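Local coordinates for Hydrogenase/urease nickel incorporation protein HypB (Helicobacter pylori, PDB 4LPS) that binds and slowly hydrolyses GTP and coordinates nickel, serving the insertion of nickel into [NiFe] hydrogenase and the maturation of urease, at residues G45-N50 against L229-E234; V155-P160 against T171-A176; K165-P170 against M201-P206. One frame throughout, in Å; residues are numbered along the deposited sequence.

In the fold
HypB, a G3E GTPase of the SIMIBI class, illustrates how helices cover a parallel sheet with different chemistry at different depths. Interaction 1 (45-50 with 229-234) sets the last helix against the start of the central strand 47-52 and is mixed: a tyrosine face over a lysine CA, with a water-linked ammonium. Interaction 2 (155-160 with 171-176) meets the neighbouring strand 152-158 and is buried and apolar throughout. Interaction 3 (165-170 with 201-206) lies farther out, joining two helices by aliphatic contacts that run to the surface. Interactions 2 and 3 touch through Phe173 and Lys205; interaction 1 is separate, its centre about 20 Å from that of interaction 2.

Interaction 1: G45-N50 against L229-E234; sequences GLYVLN and LEKKRE
The ring of Tyr47 lies flat against the backbone of Lys232, whose CA sits over the middle of one face. This CH-pi contact measures 3.7 Å from Lys232 CA to the ring centroid and runs only 13° off the ring normal. With CG anti to the backbone N (chi1 -161°), the tyrosine ring stands out from its strand to meet the helix, while the stem of Lys232 slides past it in the opposite direction: CB is 3.8 Å from Tyr47 CG, and CG and CD continue alongside Tyr47 CB. At the far end of the ring, Tyr47 OH comes within 3.6 Å of Lys231 CB, and this hydroxyl is hydrogen-bonded to the carbonyl of Tyr236, farther along the chain. The setting is the alpha/beta arrangement of a P-loop GTPase, in which helix 218-234 covers the beginning of strand 47-52, the strand that leads into the nucleotide-binding loop. Lys232 stays extended through CE and turns only at its last torsion (chi4 91°), which carries NZ back to the turn before the strand. There one water accepts from Lys232 NZ at 2.8 Å and donates to Gly45 O at 2.7 Å. Gly45, at positive phi, closes the preceding helix in a Schellman motif, and the same ammonium group is hydrogen-bonded to Asp130 O, next to strand 131-135.

Interaction 2: V155-P160 against T171-A176; sequences VLLSVP and TMFMCA
Val155 spreads its two methyl groups over three residues of the 171-176 segment, one branch toward the Phe173 ring and the other into the angle between Met172 and Ala176. CG1, anti to the backbone N (chi1 -180°), comes within 3.8 Å of Phe173 CE1 and is 4.3 Å from the ring centroid, an off-centre CH-pi approach inclined 30° to the ring normal. CG2 lies 3.8 Å from Met172 SD and equally far from Ala176 CB. The CG of Met172 touches both valine methyls, and a bend at chi2 (63°) brings the sulfur to CG2. This is the crossover of a parallel alpha/beta sheet: strand 152-158 runs out, the chain passes through helices 165-168 and 170-174, and it returns as the adjacent strand 178-182, which pairs with Val155 and Leu157 through backbone hydrogen bonds. Two residues farther along the first strand, Leu157 meets the same ring at its edge, its CB near the ring plane and 4.0 Å from Phe173 CZ. The ring's packing continues onto helix 194-204. Beyond Ser158, the strand gives way to a 3-10 segment containing Pro160, one of four residues that contact GDP at a site separate from the P-loop pocket, and the side chain of Met172 is about 10 Å from the bound nickel.

Interaction 3: K165-P170 against M201-P206; sequences KVLKYP and MQKLKP
Two helices on one flank of the HypB G-domain meet here: the short, weakly bonded helix 165-168, which follows the strand 152-158, and the end of helix 194-204. Leu204 is the residue on which the contact turns, since its two methyl branches reach different partners. CD2 is placed between Val166 and Pro170, 3.6 Å from Val166 CG1 and 3.7 Å from Pro170 CA. CD1 instead meets Leu167 CD2, also at 3.6 Å. A first torsion well off a staggered position (chi1 -105°) directs the isobutyl group of Leu204 across to these three residues, so that one side chain touches both helix 165-168 and the start of helix 170-174. Val166 and Leu204 slide past each other in opposite directions, whereas the side chains of Leu167 and Leu204 cross at a slant. Val166 CG1 has a second partner one helical turn back along the other segment, Met201 SD, at 3.8 Å. Met201 approaches the valine roughly at a right angle, bent at chi2 and chi3. Toward solvent the character of the contact changes: Leu167 CD1 lies 4.1 Å from Lys203 CE, so the aliphatic part of a lysine extends the apolar surface beyond Leu204. Immediately after Leu204 the chain leaves helical geometry at Lys205, although Lys205 N still bonds back to Met201 O. Its ammonium group is hydrogen-bonded to the carbonyls of Met174 and Ala176, linking the residue that follows helix 194-204 to the last turn of helix 170-174 and the loop after it. On the inner side, Phe173 of helix 170-174 packs against Val166, Met201 and Leu204, and Val166 also rests on Leu157 of strand 152-158, so the contact lies on the outer side of the parallel sheet.

Interaction 1: G45-N50 against L229-E234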
loop_
_atom_site.group_PDB
_atom_site.type_symbol
_atom_site.label_atom_id
_atom_site.label_comp_id
_atom_site.label_asym_id
_atom_site.label_seq_id
_atom_site.Cartn_x
_atom_site.Cartn_y
_atom_site.Cartn_z
ATOM N N GLY A 45 2.963 5.243 17.715
ATOM C CA GLY A 45 2.062 4.109 17.788
ATOM C C GLY A 45 1.307 3.877 16.492
ATOM O O GLY A 45 0.107 3.603 16.502
ATOM N N LEU A 46 2.018 3.978 15.373
ATOM C CA LEU A 46 1.416 3.783 14.062
ATOM C C LEU A 46 1.800 2.449 13.437
ATOM O O LEU A 46 2.971 2.060 13.444
ATOM C CB LEU A 46 1.814 4.918 13.114
ATOM C CG LEU A 46 1.525 6.346 13.572
ATOM C CD1 LEU A 46 2.279 7.340 12.711
ATOM C CD2 LEU A 46 0.031 6.619 13.516
ATOM N N TYR A 47 0.806 1.754 12.890
ATOM C CA TYR A 47 1.063 0.598 12.043
ATOM C C TYR A 47 1.085 1.077 10.597
ATOM O O TYR A 47 0.076 1.550 10.076
ATOM C CB TYR A 47 0.009 -0.493 12.245
ATOM C CG TYR A 47 0.446 -1.857 11.755
ATOM C CD1 TYR A 47 1.341 -2.621 12.490
ATOM C CD2 TYR A 47 -0.033 -2.379 10.560
ATOM C CE1 TYR A 47 1.748 -3.866 12.053
ATOM C CE2 TYR A 47 0.372 -3.626 10.112
ATOM C CZ TYR A 47 1.262 -4.362 10.864
ATOM O OH TYR A 47 1.667 -5.603 10.424
ATOM N N VAL A 48 2.244 0.975 9.959
ATOM C CA VAL A 48 2.452 1.620 8.670
ATOM C C VAL A 48 2.383 0.644 7.497
ATOM O O VAL A 48 3.040 -0.400 7.497
ATOM C CB VAL A 48 3.800 2.360 8.645
ATOM C CG1 VAL A 48 4.009 3.055 7.315
ATOM C CG2 VAL A 48 3.849 3.364 9.779
ATOM N N LEU A 49 1.568 0.995 6.506
ATOM C CA LEU A 49 1.386 0.172 5.314
ATOM C C LEU A 49 1.891 0.904 4.077
ATOM O O LEU A 49 1.684 2.112 3.928
ATOM C CB LEU A 49 -0.088 -0.211 5.134
ATOM C CG LEU A 49 -0.808 -0.800 6.349
ATOM C CD1 LEU A 49 -2.285 -0.995 6.060
ATOM C CD2 LEU A 49 -0.171 -2.121 6.749
ATOM N N ASN A 50 2.585 0.169 3.213
ATOM C CA ASN A 50 3.090 0.711 1.958
ATOM C C ASN A 50 2.461 -0.012 0.770
ATOM O O ASN A 50 2.771 -1.176 0.507
ATOM C CB ASN A 50 4.619 0.602 1.916
ATOM C CG ASN A 50 5.199 0.979 0.570
ATOM O OD1 ASN A 50 4.699 1.877 -0.107
ATOM N ND2 ASN A 50 6.267 0.292 0.176
ATOM N N LEU A 229 -6.250 -5.253 10.662
ATOM C CA LEU A 229 -6.477 -5.062 12.089
ATOM C C LEU A 229 -5.765 -6.137 12.899
ATOM O O LEU A 229 -5.195 -5.857 13.954
ATOM C CB LEU A 229 -7.977 -5.074 12.404
ATOM C CG LEU A 229 -8.772 -3.804 12.093
ATOM C CD1 LEU A 229 -10.220 -3.961 12.532
ATOM C CD2 LEU A 229 -8.136 -2.595 12.765
ATOM N N GLU A 230 -5.808 -7.369 12.403
ATOM C CA GLU A 230 -5.167 -8.478 13.093
ATOM C C GLU A 230 -3.648 -8.369 12.988
ATOM O O GLU A 230 -2.925 -8.719 13.923
ATOM C CB GLU A 230 -5.652 -9.814 12.525
ATOM C CG GLU A 230 -4.821 -11.020 12.946
ATOM C CD GLU A 230 -4.889 -11.296 14.440
ATOM O OE1 GLU A 230 -5.820 -10.797 15.110
ATOM O OE2 GLU A 230 -4.002 -12.015 14.950
ATOM N N LYS A 231 -3.167 -7.877 11.850
ATOM C CA LYS A 231 -1.732 -7.706 11.650
ATOM C C LYS A 231 -1.169 -6.667 12.616
ATOM O O LYS A 231 -0.080 -6.853 13.163
ATOM C CB LYS A 231 -1.434 -7.334 10.197
ATOM C CG LYS A 231 -1.364 -8.559 9.292
ATOM C CD LYS A 231 -0.277 -9.503 9.793
ATOM C CE LYS A 231 -0.254 -10.805 9.018
ATOM N NZ LYS A 231 -1.209 -11.777 9.617
ATOM N N LYS A 232 -1.903 -5.576 12.816
ATOM C CA LYS A 232 -1.512 -4.578 13.805
ATOM C C LYS A 232 -1.528 -5.182 15.201
ATOM O O LYS A 232 -0.655 -4.898 16.022
ATOM C CB LYS A 232 -2.434 -3.358 13.762
ATOM C CG LYS A 232 -2.138 -2.355 14.870
ATOM C CD LYS A 232 -2.978 -1.097 14.770
ATOM C CE LYS A 232 -2.714 -0.193 15.968
ATOM N NZ LYS A 232 -1.605 0.772 15.702
ATOM N N ARG A 233 -2.531 -6.018 15.455
ATOM C CA ARG A 233 -2.679 -6.707 16.733
ATOM C C ARG A 233 -1.453 -7.558 17.051
ATOM O O ARG A 233 -0.940 -7.533 18.169
ATOM C CB ARG A 233 -3.931 -7.585 16.718
ATOM C CG ARG A 233 -4.611 -7.732 18.062
ATOM C CD ARG A 233 -6.118 -7.599 17.915
ATOM N NE ARG A 233 -6.639 -8.479 16.867
ATOM C CZ ARG A 233 -7.745 -8.246 16.164
ATOM N NH1 ARG A 233 -8.135 -9.111 15.237
ATOM N NH2 ARG A 233 -8.461 -7.153 16.387
ATOM N N GLU A 234 -1.012 -8.328 16.063
ATOM C CA GLU A 234 0.183 -9.158 16.186
ATOM C C GLU A 234 1.453 -8.319 16.176
ATOM O O GLU A 234 2.526 -8.801 16.544
ATOM C CB GLU A 234 0.246 -10.175 15.043
ATOM C CG GLU A 234 -0.987 -11.048 14.892
ATOM C CD GLU A 234 -0.929 -11.915 13.645
ATOM O OE1 GLU A 234 -0.008 -11.715 12.821
ATOM O OE2 GLU A 234 -1.798 -12.798 13.490
HETATM O O HOH W 1 -2.440 3.016 17.102
#

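Interaction 2: V155-P160 against T171-A176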
loop_
_atom_site.group_PDB
_atom_site.type_symbol
_atom_site.label_atom_id
_atom_site.label_comp_id
_atom_site.label_asym_id
_atom_site.label_seq_id
_atom_site.Cartn_x
_atom_site.Cartn_y
_atom_site.Cartn_z
ATOM N N VAL A 155 1.149 -5.297 -2.385
ATOM C CA VAL A 155 1.133 -5.065 -3.823
ATOM C C VAL A 155 -0.219 -5.408 -4.453
ATOM O O VAL A 155 -0.760 -6.491 -4.234
ATOM C CB VAL A 155 2.235 -5.883 -4.527
ATOM C CG1 VAL A 155 2.214 -5.628 -6.023
ATOM C CG2 VAL A 155 3.602 -5.533 -3.952
ATOM N N LEU A 156 -0.763 -4.472 -5.227
ATOM C CA LEU A 156 -1.974 -4.733 -5.996
ATOM C C LEU A 156 -1.632 -5.163 -7.413
ATOM O O LEU A 156 -0.775 -4.567 -8.067
ATOM C CB LEU A 156 -2.890 -3.503 -6.044
ATOM C CG LEU A 156 -3.720 -3.120 -4.816
ATOM C CD1 LEU A 156 -2.866 -2.540 -3.695
ATOM C CD2 LEU A 156 -4.807 -2.136 -5.219
ATOM N N LEU A 157 -2.282 -6.227 -7.866
ATOM C CA LEU A 157 -2.260 -6.601 -9.273
ATOM C C LEU A 157 -3.697 -6.597 -9.769
ATOM O O LEU A 157 -4.512 -7.407 -9.323
ATOM C CB LEU A 157 -1.617 -7.976 -9.478
ATOM C CG LEU A 157 -1.729 -8.563 -10.888
ATOM C CD1 LEU A 157 -1.098 -7.632 -11.910
ATOM C CD2 LEU A 157 -1.102 -9.951 -10.966
ATOM N N SER A 158 -4.015 -5.685 -10.682
ATOM C CA SER A 158 -5.386 -5.571 -11.154
ATOM C C SER A 158 -5.620 -6.550 -12.289
ATOM O O SER A 158 -4.709 -6.843 -13.067
ATOM C CB SER A 158 -5.706 -4.140 -11.594
ATOM O OG SER A 158 -5.309 -3.900 -12.928
ATOM N N VAL A 159 -6.836 -7.089 -12.343
ATOM C CA VAL A 159 -7.210 -8.075 -13.351
ATOM C C VAL A 159 -6.906 -7.611 -14.785
ATOM O O VAL A 159 -6.348 -8.383 -15.565
ATOM C CB VAL A 159 -8.711 -8.456 -13.226
ATOM C CG1 VAL A 159 -9.221 -9.112 -14.498
ATOM C CG2 VAL A 159 -8.921 -9.383 -12.043
ATOM N N PRO A 160 -7.257 -6.357 -15.142
ATOM C CA PRO A 160 -6.963 -5.939 -16.520
ATOM C C PRO A 160 -5.478 -5.917 -16.898
ATOM O O PRO A 160 -5.186 -5.909 -18.095
ATOM C CB PRO A 160 -7.547 -4.523 -16.588
ATOM C CG PRO A 160 -8.596 -4.493 -15.534
ATOM C CD PRO A 160 -8.041 -5.329 -14.428
ATOM N N THR A 171 10.727 -8.942 -8.509
ATOM C CA THR A 171 11.309 -8.232 -7.370
ATOM C C THR A 171 10.240 -7.466 -6.595
ATOM O O THR A 171 10.287 -7.393 -5.366
ATOM C CB THR A 171 12.427 -7.257 -7.818
ATOM O OG1 THR A 171 13.494 -7.995 -8.429
ATOM C CG2 THR A 171 12.983 -6.481 -6.635
ATOM N N MET A 172 9.263 -6.910 -7.303
ATOM C CA MET A 172 8.155 -6.246 -6.626
ATOM C C MET A 172 7.326 -7.231 -5.806
ATOM O O MET A 172 7.007 -6.970 -4.646
ATOM C CB MET A 172 7.263 -5.515 -7.630
ATOM C CG MET A 172 6.025 -4.891 -7.000
ATOM S SD MET A 172 6.356 -3.606 -5.771
ATOM C CE MET A 172 6.880 -2.253 -6.820
ATOM N N PHE A 173 6.966 -8.355 -6.410
ATOM C CA PHE A 173 6.099 -9.318 -5.743
ATOM C C PHE A 173 6.812 -10.100 -4.633
ATOM O O PHE A 173 6.162 -10.616 -3.726
ATOM C CB PHE A 173 5.488 -10.272 -6.771
ATOM C CG PHE A 173 4.401 -9.643 -7.597
ATOM C CD1 PHE A 173 3.108 -9.554 -7.102
ATOM C CD2 PHE A 173 4.672 -9.113 -8.851
ATOM C CE1 PHE A 173 2.097 -8.968 -7.850
ATOM C CE2 PHE A 173 3.668 -8.526 -9.605
ATOM C CZ PHE A 173 2.381 -8.451 -9.105
ATOM N N MET A 174 8.139 -10.194 -4.706
ATOM C CA MET A 174 8.911 -10.818 -3.632
ATOM C C MET A 174 9.013 -9.939 -2.376
ATOM O O MET A 174 9.383 -10.427 -1.310
ATOM C CB MET A 174 10.314 -11.204 -4.118
ATOM C CG MET A 174 10.363 -12.557 -4.824
ATOM S SD MET A 174 12.012 -13.033 -5.385
ATOM C CE MET A 174 12.350 -11.777 -6.616
ATOM N N CYS A 175 8.703 -8.650 -2.492
ATOM C CA CYS A 175 8.735 -7.789 -1.312
ATOM C C CYS A 175 7.361 -7.674 -0.653
ATOM O O CYS A 175 7.213 -7.027 0.385
ATOM C CB CYS A 175 9.264 -6.398 -1.671
ATOM S SG CYS A 175 8.062 -5.245 -2.341
ATOM N N ALA A 176 6.361 -8.308 -1.258
ATOM C CA ALA A 176 4.995 -8.251 -0.749
ATOM C C ALA A 176 4.801 -9.126 0.488
ATOM O O ALA A 176 5.181 -10.298 0.501
ATOM C CB ALA A 176 4.012 -8.662 -1.832
#

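Interaction 3: K165-P170 against M201-P206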
loop_
_atom_site.group_PDB
_atom_site.type_symbol
_atom_site.label_atom_id
_atom_site.label_comp_id
_atom_site.label_asym_id
_atom_site.label_seq_id
_atom_site.Cartn_x
_atom_site.Cartn_y
_atom_site.Cartn_z
ATOM N N LYS A 165 1.693 -11.137 -14.719
ATOM C CA LYS A 165 2.568 -10.035 -14.334
ATOM C C LYS A 165 3.501 -10.374 -13.177
ATOM O O LYS A 165 4.529 -9.714 -12.996
ATOM C CB LYS A 165 1.732 -8.804 -13.991
ATOM C CG LYS A 165 1.064 -8.174 -15.207
ATOM C CD LYS A 165 2.113 -7.583 -16.138
ATOM C CE LYS A 165 1.481 -6.991 -17.385
ATOM N NZ LYS A 165 0.977 -8.047 -18.311
ATOM N N VAL A 166 3.149 -11.392 -12.394
ATOM C CA VAL A 166 3.913 -11.707 -11.190
ATOM C C VAL A 166 5.351 -12.073 -11.552
ATOM O O VAL A 166 6.299 -11.528 -10.986
ATOM C CB VAL A 166 3.276 -12.860 -10.385
ATOM C CG1 VAL A 166 4.203 -13.312 -9.266
ATOM C CG2 VAL A 166 1.939 -12.431 -9.809
ATOM N N LEU A 167 5.510 -12.996 -12.493
ATOM C CA LEU A 167 6.841 -13.409 -12.928
ATOM C C LEU A 167 7.555 -12.352 -13.773
ATOM O O LEU A 167 8.777 -12.401 -13.927
ATOM C CB LEU A 167 6.761 -14.727 -13.704
ATOM C CG LEU A 167 6.452 -15.971 -12.866
ATOM C CD1 LEU A 167 6.872 -17.247 -13.587
ATOM C CD2 LEU A 167 7.119 -15.884 -11.506
ATOM N N LYS A 168 6.799 -11.407 -14.330
ATOM C CA LYS A 168 7.395 -10.323 -15.106
ATOM C C LYS A 168 8.000 -9.255 -14.210
ATOM O O LYS A 168 8.934 -8.557 -14.609
ATOM C CB LYS A 168 6.363 -9.695 -16.040
ATOM C CG LYS A 168 6.128 -10.482 -17.320
ATOM C CD LYS A 168 5.124 -9.774 -18.213
ATOM C CE LYS A 168 5.043 -10.436 -19.576
ATOM N NZ LYS A 168 3.964 -9.839 -20.411
ATOM N N TYR A 169 7.465 -9.125 -13.000
ATOM C CA TYR A 169 8.004 -8.166 -12.048
ATOM C C TYR A 169 8.285 -8.854 -10.711
ATOM O O TYR A 169 7.717 -8.479 -9.682
ATOM C CB TYR A 169 7.040 -6.988 -11.878
ATOM C CG TYR A 169 6.775 -6.266 -13.180
ATOM C CD1 TYR A 169 5.803 -6.721 -14.065
ATOM C CD2 TYR A 169 7.533 -5.165 -13.552
ATOM C CE1 TYR A 169 5.567 -6.078 -15.263
ATOM C CE2 TYR A 169 7.307 -4.516 -14.752
ATOM C CZ TYR A 169 6.325 -4.977 -15.601
ATOM O OH TYR A 169 6.100 -4.332 -16.797
ATOM N N PRO A 170 9.172 -9.869 -10.725
ATOM C CA PRO A 170 9.392 -10.721 -9.553
ATOM C C PRO A 170 9.906 -9.975 -8.323
ATOM O O PRO A 170 9.537 -10.355 -7.211
ATOM C CB PRO A 170 10.433 -11.735 -10.049
ATOM C CG PRO A 170 11.143 -11.040 -11.151
ATOM C CD PRO A 170 10.094 -10.210 -11.823
ATOM N N MET A 201 3.023 -16.866 -7.472
ATOM C CA MET A 201 3.338 -16.448 -6.111
ATOM C C MET A 201 3.828 -17.626 -5.283
ATOM O O MET A 201 4.624 -17.454 -4.359
ATOM C CB MET A 201 2.130 -15.799 -5.432
ATOM C CG MET A 201 1.847 -14.375 -5.876
ATOM S SD MET A 201 3.260 -13.288 -5.592
ATOM C CE MET A 201 3.448 -13.409 -3.814
ATOM N N GLN A 202 3.337 -18.820 -5.603
ATOM C CA GLN A 202 3.784 -20.030 -4.922
ATOM C C GLN A 202 5.286 -20.241 -5.100
ATOM O O GLN A 202 5.978 -20.661 -4.173
ATOM C CB GLN A 202 3.023 -21.250 -5.445
ATOM C CG GLN A 202 1.655 -21.450 -4.811
ATOM C CD GLN A 202 1.727 -21.785 -3.336
ATOM O OE1 GLN A 202 0.898 -21.331 -2.547
ATOM N NE2 GLN A 202 2.714 -22.590 -2.956
ATOM N N LYS A 203 5.780 -19.948 -6.299
ATOM C CA LYS A 203 7.205 -20.055 -6.603
ATOM C C LYS A 203 8.016 -18.937 -5.946
ATOM O O LYS A 203 9.099 -19.174 -5.408
ATOM C CB LYS A 203 7.426 -20.060 -8.118
ATOM C CG LYS A 203 6.682 -21.186 -8.843
ATOM C CD LYS A 203 7.285 -21.475 -10.216
ATOM C CE LYS A 203 6.683 -20.587 -11.294
ATOM N NZ LYS A 203 5.347 -21.076 -11.737
ATOM N N LEU A 204 7.488 -17.718 -6.002
ATOM C CA LEU A 204 8.220 -16.536 -5.556
ATOM C C LEU A 204 8.207 -16.381 -4.042
ATOM O O LEU A 204 9.258 -16.264 -3.412
ATOM C CB LEU A 204 7.633 -15.277 -6.200
ATOM C CG LEU A 204 8.420 -14.619 -7.333
ATOM C CD1 LEU A 204 8.865 -15.656 -8.346
ATOM C CD2 LEU A 204 7.580 -13.542 -8.000
ATOM N N LYS A 205 7.010 -16.384 -3.464
ATOM C CA LYS A 205 6.837 -16.063 -2.053
ATOM C C LYS A 205 5.569 -16.728 -1.524
ATOM O O LYS A 205 4.532 -16.077 -1.382
ATOM C CB LYS A 205 6.783 -14.546 -1.860
ATOM C CG LYS A 205 6.810 -14.080 -0.411
ATOM C CD LYS A 205 7.707 -12.858 -0.268
ATOM C CE LYS A 205 7.756 -12.346 1.164
ATOM N NZ LYS A 205 7.908 -10.861 1.193
ATOM N N PRO A 206 5.650 -18.039 -1.250
ATOM C CA PRO A 206 4.490 -18.852 -0.868
ATOM C C PRO A 206 3.855 -18.451 0.462
ATOM O O PRO A 206 2.691 -18.787 0.684
ATOM C CB PRO A 206 5.074 -20.272 -0.779
ATOM C CG PRO A 206 6.531 -20.063 -0.543
ATOM C CD PRO A 206 6.866 -18.859 -1.363
#